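Local structure of putative glucoamylase (Bacteroides fragilis NCTC 9343, 3EU8) at residues A[73-78]-A[90-95]; A[171-176]-A[219-224]; A[180-185]-A[198-203]. The protein is of unproven function but is probably a glycoside hydrolase of the glucoamylase type, built on a six-hairpin (alpha/alpha) toroid. All blocks are in the same frame, centred on the assembly; numbering follows the deposited sequence.

Contact 1 of 3, residues A[73-78]-A[90-95]; sequences AILAGI and RRMEKI. With EDO (1,2-ethanediol), chain B.
Met92 meets Ile74, Leu75 and Ile78 where helix 64-79 packs on helix 85-101. The two are consecutive helices, packed nearly antiparallel, at 161° between the short segments. The family belongs to the six-hairpin clan, consistent with an (alpha/alpha) toroid. The segment axes stay 11.8 Å apart, so long side chains have to bridge the gap.

Met92 is a selenomethionine and does most of the bridging. Its chain bends at the second torsion (chi2 -53°), then extends, and this carries CE across to the other helix. Met92 CE lies 4.0 Å from Ile74 CG2 and 4.0 Å from Leu75 CD2. Ile78 CD1 is a little farther from the same methyl. Ile74 and Met92 run alongside each other with opposite headings, whereas Leu75 lies roughly perpendicular to Met92. Val145 and Tyr149 of helix 132-149 and Leu159 of helix 154-169 also touch Met92, which ties the helix pair to the next helices.

Arg91 closes another part of the interface. Its chain is bent at chi2 and chi3, and Arg91 NH1 ends 3.9 Å from Ile74 CD1, oblique to the guanidinium plane. The group is also held by the backbone oxygens of Phe33 and Trp34, with a cation-pi contact to the Trp34 ring. A 1,2-ethanediol, probably from the crystallisation liquor, sits beside it. The ethanediol O1 lies at the guanidinium edge, near the plane, and accepts a bent 2.7 Å hydrogen bond from Arg91 NH1 (139° at the hydrogen).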
loop_
_atom_site.group_PDB
_atom_site.type_symbol
_atom_site.label_atom_id
_atom_site.label_comp_id
_atom_site.label_asym_id
_atom_site.label_seq_id
_atom_site.Cartn_x
_atom_site.Cartn_y
_atom_site.Cartn_z
ATOM N N ALA A 73 -8.740 1.106 -5.043
ATOM C CA ALA A 73 -8.982 2.358 -5.788
ATOM C C ALA A 73 -10.170 2.204 -6.709
ATOM O O ALA A 73 -10.941 3.130 -6.853
ATOM C CB ALA A 73 -7.749 2.794 -6.590
ATOM N N ILE A 74 -10.306 1.031 -7.336
ATOM C CA ILE A 74 -11.431 0.770 -8.264
ATOM C C ILE A 74 -12.760 0.708 -7.503
ATOM O O ILE A 74 -13.754 1.253 -7.984
ATOM C CB ILE A 74 -11.218 -0.489 -9.110
ATOM C CG1 ILE A 74 -10.107 -0.218 -10.153
ATOM C CG2 ILE A 74 -12.526 -0.918 -9.835
ATOM C CD1 ILE A 74 -9.521 -1.488 -10.780
ATOM N N LEU A 75 -12.780 0.064 -6.344
ATOM C CA LEU A 75 -13.961 0.108 -5.430
ATOM C C LEU A 75 -14.432 1.522 -5.151
ATOM O O LEU A 75 -15.646 1.827 -5.272
ATOM C CB LEU A 75 -13.665 -0.516 -4.064
ATOM C CG LEU A 75 -13.800 -2.015 -3.944
ATOM C CD1 LEU A 75 -13.328 -2.504 -2.577
ATOM C CD2 LEU A 75 -15.213 -2.469 -4.286
ATOM N N ALA A 76 -13.475 2.376 -4.759
ATOM C CA ALA A 76 -13.772 3.815 -4.570
ATOM C C ALA A 76 -14.467 4.415 -5.798
ATOM O O ALA A 76 -15.429 5.171 -5.657
ATOM C CB ALA A 76 -12.512 4.605 -4.258
ATOM N N GLY A 77 -13.965 4.089 -6.988
ATOM C CA GLY A 77 -14.518 4.581 -8.247
ATOM C C GLY A 77 -15.919 4.113 -8.564
ATOM O O GLY A 77 -16.745 4.897 -9.014
ATOM N N ILE A 78 -16.188 2.830 -8.332
ATOM C CA ILE A 78 -17.543 2.263 -8.468
ATOM C C ILE A 78 -18.487 3.024 -7.518
ATOM O O ILE A 78 -19.593 3.445 -7.918
ATOM C CB ILE A 78 -17.540 0.710 -8.178
ATOM C CG1 ILE A 78 -16.622 -0.018 -9.183
ATOM C CG2 ILE A 78 -19.011 0.084 -8.113
ATOM C CD1 ILE A 78 -16.384 -1.504 -8.956
ATOM N N ARG A 90 -17.505 -6.382 -14.185
ATOM C CA ARG A 90 -16.784 -7.045 -15.275
ATOM C C ARG A 90 -15.289 -6.974 -15.081
ATOM O O ARG A 90 -14.598 -7.925 -15.404
ATOM C CB ARG A 90 -17.138 -6.437 -16.624
ATOM C CG ARG A 90 -18.547 -6.769 -17.109
ATOM C CD ARG A 90 -18.819 -6.263 -18.552
ATOM N NE ARG A 90 -17.999 -7.000 -19.530
ATOM C CZ ARG A 90 -16.898 -6.538 -20.138
ATOM N NH1 ARG A 90 -16.449 -5.297 -19.936
ATOM N NH2 ARG A 90 -16.244 -7.330 -20.980
ATOM N N ARG A 91 -14.790 -5.856 -14.557
ATOM C CA ARG A 91 -13.362 -5.745 -14.209
ATOM C C ARG A 91 -12.943 -6.686 -13.079
ATOM O O ARG A 91 -11.893 -7.333 -13.141
ATOM C CB ARG A 91 -12.980 -4.298 -13.857
ATOM C CG ARG A 91 -11.527 -4.176 -13.377
ATOM C CD ARG A 91 -10.536 -4.665 -14.475
ATOM N NE ARG A 91 -10.519 -3.667 -15.523
ATOM C CZ ARG A 91 -9.750 -2.579 -15.502
ATOM N NH1 ARG A 91 -8.850 -2.351 -14.531
ATOM N NH2 ARG A 91 -9.887 -1.718 -16.468
HETATM N N MSE A 92 -13.743 -6.726 -12.025
HETATM C CA MSE A 92 -13.469 -7.595 -10.892
HETATM C C MSE A 92 -13.440 -9.054 -11.311
HETATM O O MSE A 92 -12.561 -9.790 -10.871
HETATM C CB MSE A 92 -14.501 -7.385 -9.751
HETATM C CG MSE A 92 -14.451 -6.020 -9.102
HETATM SE SE MSE A 92 -12.671 -5.491 -8.461
HETATM C CE MSE A 92 -13.196 -3.988 -7.370
ATOM N N GLU A 93 -14.387 -9.442 -12.169
ATOM C CA GLU A 93 -14.448 -10.791 -12.773
ATOM C C GLU A 93 -13.185 -11.126 -13.563
ATOM O O GLU A 93 -12.650 -12.228 -13.443
ATOM C CB GLU A 93 -15.701 -10.954 -13.687
ATOM C CG GLU A 93 -17.018 -10.987 -12.910
ATOM C CD GLU A 93 -18.271 -10.875 -13.771
ATOM O OE1 GLU A 93 -18.201 -10.460 -14.943
ATOM O OE2 GLU A 93 -19.347 -11.211 -13.252
ATOM N N LYS A 94 -12.698 -10.174 -14.346
ATOM C CA LYS A 94 -11.424 -10.337 -15.082
ATOM C C LYS A 94 -10.245 -10.562 -14.172
ATOM O O LYS A 94 -9.455 -11.439 -14.428
ATOM C CB LYS A 94 -11.097 -9.107 -15.919
ATOM C CG LYS A 94 -9.963 -9.316 -16.927
ATOM C CD LYS A 94 -9.847 -8.092 -17.814
ATOM C CE LYS A 94 -9.069 -8.318 -19.051
ATOM N NZ LYS A 94 -8.701 -6.974 -19.604
ATOM N N ILE A 95 -10.111 -9.716 -13.144
ATOM C CA ILE A 95 -9.017 -9.782 -12.166
ATOM C C ILE A 95 -9.050 -11.108 -11.400
ATOM O O ILE A 95 -8.054 -11.820 -11.328
ATOM C CB ILE A 95 -9.085 -8.604 -11.184
ATOM C CG1 ILE A 95 -8.654 -7.306 -11.853
ATOM C CG2 ILE A 95 -8.187 -8.823 -9.956
ATOM C CD1 ILE A 95 -9.202 -6.026 -11.175
HETATM C C1 EDO B . -6.365 -3.034 -11.781
HETATM O O1 EDO B . -7.431 -3.557 -12.590
HETATM C C2 EDO B . -6.392 -3.811 -10.470
HETATM O O2 EDO B . -5.431 -3.308 -9.544
#

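Contact 2 of 3, residues A[171-176]-A[219-224]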
loop_
_atom_site.group_PDB
_atom_site.type_symbol
_atom_site.label_atom_id
_atom_site.label_comp_id
_atom_site.label_asym_id
_atom_site.label_seq_id
_atom_site.Cartn_x
_atom_site.Cartn_y
_atom_site.Cartn_z
ATOM N N ASP A 171 -2.308 -20.559 2.269
ATOM C CA ASP A 171 -1.804 -21.396 3.374
ATOM C C ASP A 171 -0.774 -20.634 4.206
ATOM O O ASP A 171 0.434 -20.833 4.047
ATOM C CB ASP A 171 -1.213 -22.701 2.807
ATOM C CG ASP A 171 -0.943 -23.751 3.888
ATOM O OD1 ASP A 171 -0.916 -23.396 5.060
ATOM O OD2 ASP A 171 -0.773 -24.941 3.571
ATOM N N TRP A 172 -1.254 -19.716 5.042
ATOM C CA TRP A 172 -0.387 -18.837 5.839
ATOM C C TRP A 172 0.498 -19.687 6.768
ATOM O O TRP A 172 1.677 -19.428 6.995
ATOM C CB TRP A 172 -1.240 -17.873 6.689
ATOM C CG TRP A 172 -2.255 -17.059 5.910
ATOM C CD1 TRP A 172 -3.541 -17.380 5.685
ATOM C CD2 TRP A 172 -2.035 -15.801 5.249
ATOM N NE1 TRP A 172 -4.152 -16.413 4.935
ATOM C CE2 TRP A 172 -3.248 -15.422 4.668
ATOM C CE3 TRP A 172 -0.918 -14.953 5.100
ATOM C CZ2 TRP A 172 -3.394 -14.228 3.947
ATOM C CZ3 TRP A 172 -1.064 -13.771 4.431
ATOM C CH2 TRP A 172 -2.289 -13.426 3.837
ATOM N N ASN A 173 -0.105 -20.724 7.313
ATOM C CA ASN A 173 0.607 -21.628 8.208
ATOM C C ASN A 173 1.814 -22.340 7.536
ATOM O O ASN A 173 2.841 -22.516 8.157
ATOM C CB ASN A 173 -0.397 -22.626 8.733
ATOM C CG ASN A 173 -0.064 -23.121 10.053
ATOM O OD1 ASN A 173 -0.061 -22.362 11.033
ATOM N ND2 ASN A 173 0.182 -24.435 10.138
ATOM N N TRP A 174 1.710 -22.684 6.247
ATOM C CA TRP A 174 2.887 -23.157 5.482
ATOM C C TRP A 174 4.124 -22.283 5.654
ATOM O O TRP A 174 5.261 -22.806 5.835
ATOM C CB TRP A 174 2.611 -23.264 3.984
ATOM C CG TRP A 174 3.887 -23.671 3.170
ATOM C CD1 TRP A 174 4.735 -22.823 2.506
ATOM C CD2 TRP A 174 4.445 -24.998 2.995
ATOM N NE1 TRP A 174 5.761 -23.530 1.929
ATOM C CE2 TRP A 174 5.609 -24.863 2.202
ATOM C CE3 TRP A 174 4.054 -26.291 3.401
ATOM C CZ2 TRP A 174 6.402 -25.962 1.822
ATOM C CZ3 TRP A 174 4.853 -27.399 3.016
ATOM C CH2 TRP A 174 6.012 -27.214 2.229
ATOM N N TYR A 175 3.905 -20.957 5.626
ATOM C CA TYR A 175 4.999 -19.957 5.652
ATOM C C TYR A 175 5.614 -19.766 7.030
ATOM O O TYR A 175 6.474 -18.899 7.215
ATOM C CB TYR A 175 4.532 -18.635 5.008
ATOM C CG TYR A 175 4.383 -18.739 3.473
ATOM C CD1 TYR A 175 3.288 -19.372 2.898
ATOM C CD2 TYR A 175 5.370 -18.242 2.618
ATOM C CE1 TYR A 175 3.143 -19.458 1.517
ATOM C CE2 TYR A 175 5.252 -18.348 1.261
ATOM C CZ TYR A 175 4.141 -18.957 0.699
ATOM O OH TYR A 175 4.038 -19.094 -0.672
ATOM N N ARG A 176 5.208 -20.600 7.998
ATOM C CA ARG A 176 5.908 -20.678 9.289
ATOM C C ARG A 176 7.168 -21.539 9.265
ATOM O O ARG A 176 7.858 -21.625 10.272
ATOM C CB ARG A 176 5.002 -21.214 10.382
ATOM C CG ARG A 176 4.044 -20.215 10.951
ATOM C CD ARG A 176 2.900 -20.956 11.622
ATOM N NE ARG A 176 3.263 -21.287 12.975
ATOM C CZ ARG A 176 2.574 -22.085 13.762
ATOM N NH1 ARG A 176 1.489 -22.697 13.318
ATOM N NH2 ARG A 176 3.000 -22.280 15.010
ATOM N N GLY A 219 -4.960 -20.511 9.349
ATOM C CA GLY A 219 -4.581 -19.453 10.265
ATOM C C GLY A 219 -3.528 -19.928 11.252
ATOM O O GLY A 219 -3.332 -21.122 11.403
ATOM N N VAL A 220 -2.853 -18.976 11.888
ATOM C CA VAL A 220 -1.718 -19.224 12.774
ATOM C C VAL A 220 -2.104 -18.868 14.194
ATOM O O VAL A 220 -3.038 -18.085 14.399
ATOM C CB VAL A 220 -0.464 -18.384 12.326
ATOM C CG1 VAL A 220 -0.117 -18.673 10.880
ATOM C CG2 VAL A 220 -0.673 -16.860 12.548
ATOM N N PRO A 221 -1.412 -19.459 15.195
ATOM C CA PRO A 221 -1.674 -19.074 16.560
ATOM C C PRO A 221 -1.160 -17.670 16.866
ATOM O O PRO A 221 -0.228 -17.169 16.183
ATOM C CB PRO A 221 -0.930 -20.117 17.395
ATOM C CG PRO A 221 -0.140 -20.918 16.520
ATOM C CD PRO A 221 -0.389 -20.513 15.098
ATOM N N ALA A 222 -1.741 -17.062 17.898
ATOM C CA ALA A 222 -1.358 -15.746 18.368
ATOM C C ALA A 222 0.159 -15.652 18.622
ATOM O O ALA A 222 0.746 -14.604 18.389
ATOM C CB ALA A 222 -2.218 -15.348 19.644
ATOM N N ALA A 223 0.788 -16.751 19.058
ATOM C CA ALA A 223 2.243 -16.805 19.320
ATOM C C ALA A 223 3.082 -16.370 18.125
ATOM O O ALA A 223 4.181 -15.860 18.297
ATOM C CB ALA A 223 2.678 -18.220 19.717
ATOM N N VAL A 224 2.584 -16.627 16.916
ATOM C CA VAL A 224 3.291 -16.245 15.689
ATOM C C VAL A 224 3.462 -14.702 15.657
ATOM O O VAL A 224 4.506 -14.193 15.259
ATOM C CB VAL A 224 2.560 -16.793 14.403
ATOM C CG1 VAL A 224 3.112 -16.173 13.153
ATOM C CG2 VAL A 224 2.643 -18.338 14.334
#
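Arg176 reaches over to Val220, Pro221 and Val224. It ends a short 3-10 turn, 174-176, in the loop after helix 154-169. An Asx motif leads into that turn, with Asp171 OD1 accepting from Trp174 N. The partner segment leads into helix 222-229, so the contact joins a loop to the start of a helix.

From CB the arginine chain heads toward the other segment. CG passes Val224 CG2 at the limit of contact. Arg176 CD touches both valines, 3.8 Å from Val224 CG2 and 3.9 Å from Val220 CG1. The bend at chi3 (86°) then turns the guanidinium so that one face looks onto the apolar groups. Arg176 NE lies 3.3 Å from Val224 CG2. Arg176 CZ is 3.6 Å from Pro221 CD, which sits over that same face, offset toward the rim. At the tip, NH2 lies nearest Pro221 CG.

The N-H groups use other partners. NE donates to Gln180 O, and NH2 makes a weak hydrogen bond to Asn181 OD1. Together with an NH1 bond to Asn173, these hold the flat group's rotation. Asn173 lies just before the 3-10 segment, and Asn173 OD1 also rests 3.7 Å from Val220 CG1. Arg176 NH1 donates to Asn173 OD1 over 2.8 Å, almost in the guanidinium plane but tilted 22° from the carbonyl plane of the amide.

Contact 3 of 3, residues A[180-185]-A[198-203]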
loop_
_atom_site.group_PDB
_atom_site.type_symbol
_atom_site.label_atom_id
_atom_site.label_comp_id
_atom_site.label_asym_id
_atom_site.label_seq_id
_atom_site.Cartn_x
_atom_site.Cartn_y
_atom_site.Cartn_z
ATOM N N GLN A 180 7.216 -22.717 13.091
ATOM C CA GLN A 180 7.902 -21.767 13.912
ATOM C C GLN A 180 6.930 -20.637 14.262
ATOM O O GLN A 180 5.945 -20.444 13.555
ATOM C CB GLN A 180 9.116 -21.233 13.168
ATOM C CG GLN A 180 10.087 -22.286 12.659
ATOM C CD GLN A 180 11.297 -21.631 12.004
ATOM O OE1 GLN A 180 11.859 -20.700 12.568
ATOM N NE2 GLN A 180 11.651 -22.057 10.803
ATOM N N ASN A 181 7.199 -19.908 15.341
ATOM C CA ASN A 181 6.384 -18.762 15.741
ATOM C C ASN A 181 6.817 -17.433 15.102
ATOM O O ASN A 181 7.140 -16.439 15.770
ATOM C CB ASN A 181 6.316 -18.660 17.257
ATOM C CG ASN A 181 5.534 -19.799 17.865
ATOM O OD1 ASN A 181 4.571 -20.294 17.266
ATOM N ND2 ASN A 181 5.931 -20.220 19.054
ATOM N N VAL A 182 6.756 -17.445 13.778
ATOM C CA VAL A 182 7.124 -16.310 12.930
ATOM C C VAL A 182 6.645 -16.640 11.526
ATOM O O VAL A 182 6.445 -17.825 11.204
ATOM C CB VAL A 182 8.651 -16.050 12.953
ATOM C CG1 VAL A 182 9.389 -17.270 12.401
ATOM C CG2 VAL A 182 8.988 -14.733 12.190
ATOM N N LEU A 183 6.472 -15.604 10.695
ATOM C CA LEU A 183 6.206 -15.768 9.263
ATOM C C LEU A 183 7.438 -15.398 8.431
ATOM O O LEU A 183 8.090 -14.382 8.688
ATOM C CB LEU A 183 4.996 -14.930 8.826
ATOM C CG LEU A 183 3.675 -15.405 9.418
ATOM C CD1 LEU A 183 2.582 -14.377 9.213
ATOM C CD2 LEU A 183 3.238 -16.788 8.900
ATOM N N TYR A 184 7.732 -16.240 7.442
ATOM C CA TYR A 184 8.735 -15.976 6.422
ATOM C C TYR A 184 8.093 -15.303 5.201
ATOM O O TYR A 184 6.973 -15.620 4.840
ATOM C CB TYR A 184 9.416 -17.267 5.999
ATOM C CG TYR A 184 10.423 -17.730 6.982
ATOM C CD1 TYR A 184 10.015 -18.243 8.208
ATOM C CD2 TYR A 184 11.783 -17.589 6.742
ATOM C CE1 TYR A 184 10.933 -18.627 9.151
ATOM C CE2 TYR A 184 12.710 -18.004 7.672
ATOM C CZ TYR A 184 12.274 -18.516 8.887
ATOM O OH TYR A 184 13.167 -18.949 9.857
ATOM N N TRP A 185 8.810 -14.354 4.629
ATOM C CA TRP A 185 8.351 -13.510 3.542
ATOM C C TRP A 185 8.141 -14.338 2.248
ATOM O O TRP A 185 7.169 -14.141 1.530
ATOM C CB TRP A 185 9.414 -12.394 3.324
ATOM C CG TRP A 185 9.030 -11.234 2.479
ATOM C CD1 TRP A 185 8.516 -11.258 1.199
ATOM C CD2 TRP A 185 9.141 -9.847 2.837
ATOM N NE1 TRP A 185 8.302 -9.973 0.751
ATOM C CE2 TRP A 185 8.678 -9.087 1.734
ATOM C CE3 TRP A 185 9.589 -9.171 3.985
ATOM C CZ2 TRP A 185 8.632 -7.671 1.751
ATOM C CZ3 TRP A 185 9.546 -7.762 4.001
ATOM C CH2 TRP A 185 9.059 -7.036 2.892
ATOM N N PRO A 198 12.718 -14.105 7.937
ATOM C CA PRO A 198 11.615 -14.012 8.921
ATOM C C PRO A 198 11.258 -12.551 9.153
ATOM O O PRO A 198 12.140 -11.710 9.181
ATOM C CB PRO A 198 12.186 -14.669 10.200
ATOM C CG PRO A 198 13.666 -14.651 10.049
ATOM C CD PRO A 198 13.979 -14.567 8.551
ATOM N N VAL A 199 9.974 -12.259 9.330
ATOM C CA VAL A 199 9.507 -10.899 9.342
ATOM C C VAL A 199 9.216 -10.433 10.769
ATOM O O VAL A 199 8.255 -10.907 11.391
ATOM C CB VAL A 199 8.241 -10.746 8.443
ATOM C CG1 VAL A 199 7.730 -9.317 8.487
ATOM C CG2 VAL A 199 8.570 -11.175 7.037
ATOM N N HIS A 200 10.038 -9.492 11.239
ATOM C CA HIS A 200 9.925 -8.877 12.552
ATOM C C HIS A 200 9.573 -7.406 12.371
ATOM O O HIS A 200 10.062 -6.775 11.439
ATOM C CB HIS A 200 11.265 -8.978 13.330
ATOM C CG HIS A 200 11.876 -10.349 13.353
ATOM N ND1 HIS A 200 11.292 -11.415 14.010
ATOM C CD2 HIS A 200 13.063 -10.800 12.889
ATOM C CE1 HIS A 200 12.068 -12.478 13.887
ATOM N NE2 HIS A 200 13.143 -12.133 13.204
ATOM N N GLY A 201 8.770 -6.848 13.285
ATOM C CA GLY A 201 8.365 -5.433 13.199
ATOM C C GLY A 201 9.304 -4.497 13.943
ATOM O O GLY A 201 10.262 -4.972 14.586
ATOM N N TYR A 202 9.072 -3.177 13.854
ATOM C CA TYR A 202 8.020 -2.592 13.023
ATOM C C TYR A 202 8.517 -2.304 11.588
ATOM O O TYR A 202 9.631 -1.850 11.383
ATOM C CB TYR A 202 7.411 -1.316 13.657
ATOM C CG TYR A 202 6.252 -0.803 12.824
ATOM C CD1 TYR A 202 4.986 -1.373 12.943
ATOM C CD2 TYR A 202 6.429 0.216 11.869
ATOM C CE1 TYR A 202 3.943 -0.972 12.158
ATOM C CE2 TYR A 202 5.358 0.653 11.063
ATOM C CZ TYR A 202 4.117 0.029 11.198
ATOM O OH TYR A 202 3.024 0.395 10.419
ATOM N N ASN A 203 7.680 -2.620 10.602
ATOM C CA ASN A 203 7.868 -2.213 9.223
ATOM C C ASN A 203 6.480 -2.228 8.529
ATOM O O ASN A 203 5.451 -2.161 9.204
ATOM C CB ASN A 203 8.947 -3.089 8.525
ATOM C CG ASN A 203 8.569 -4.580 8.439
ATOM O OD1 ASN A 203 7.387 -4.949 8.378
ATOM N ND2 ASN A 203 9.585 -5.428 8.354
#
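The Tyr184 ring carries Pro198 on one face. Pro198 CB stands 4.2 Å from the centroid of the Tyr184 ring and 16° off its normal, a CH-pi contact offset toward the rim. The ring of Pro198 runs alongside the tyrosine with the same heading, which also brings Pro198 CD to 3.8 Å from Tyr184 CE2. The His177 ring meets Tyr184 edge-to-face. Two other flat groups are met obliquely. Val199 CG2 lies 3.8 Å from Trp185 CE3, and Val182 CG2 approaches the imidazole of His200 at CE1. The ND1 of that imidazole is bonded to Gly228 O.

Val182 CG2 touches both Pro198 and His200. Placed anti to the backbone N (chi1 of CG1 62°), Val182 CG2 points across to the other segment and packs 3.8 Å from Pro198 CB.

The backbones are joined by a single beta bridge, Tyr184 with Pro198, between two segments of loop. Val199 N donates to Leu183 O over 2.9 Å, and the donor lies almost on the line of the carbonyl bond (171°). Pro198 CA makes a longer C-H...O contact to Leu183 O, at 3.6 Å. Helix 206-214 packs nearby, with Met208 touching both Leu183 and Val199.

The bridge is held by flanking backbone bonds, Val199 N to Leu183 O and Trp185 with Phe197. Pro198 therefore fits here without an N-H of its own. The weak CA donor and the apolar contact with the tyrosine face add to the pairing.

Overall arrangement
Contacts 2 and 3 form one continuous patch, with centres about 10 Å apart. Contact 3 is nested along the chain inside the loop that contact 2 closes. Tyr175 O and Tyr184 N, 2.9 Å apart, join the two, probably by a hydrogen bond. Contact 1 lies about 30 Å from contact 2 and about 31 Å from contact 3, centre to centre, and touches neither. Helix 132-149 is common to all three: it packs on Met92, on Trp172, and on Leu183 and Trp185. Bound 1,2-ethanediol, probably from the crystallisation liquor, lies about 4 Å from the side chains of Arg176 and of Trp185, and one is hydrogen-bonded at contact 1. No active site is assigned. The potassium site at Ser11 and Thr14 involves none of the contacts.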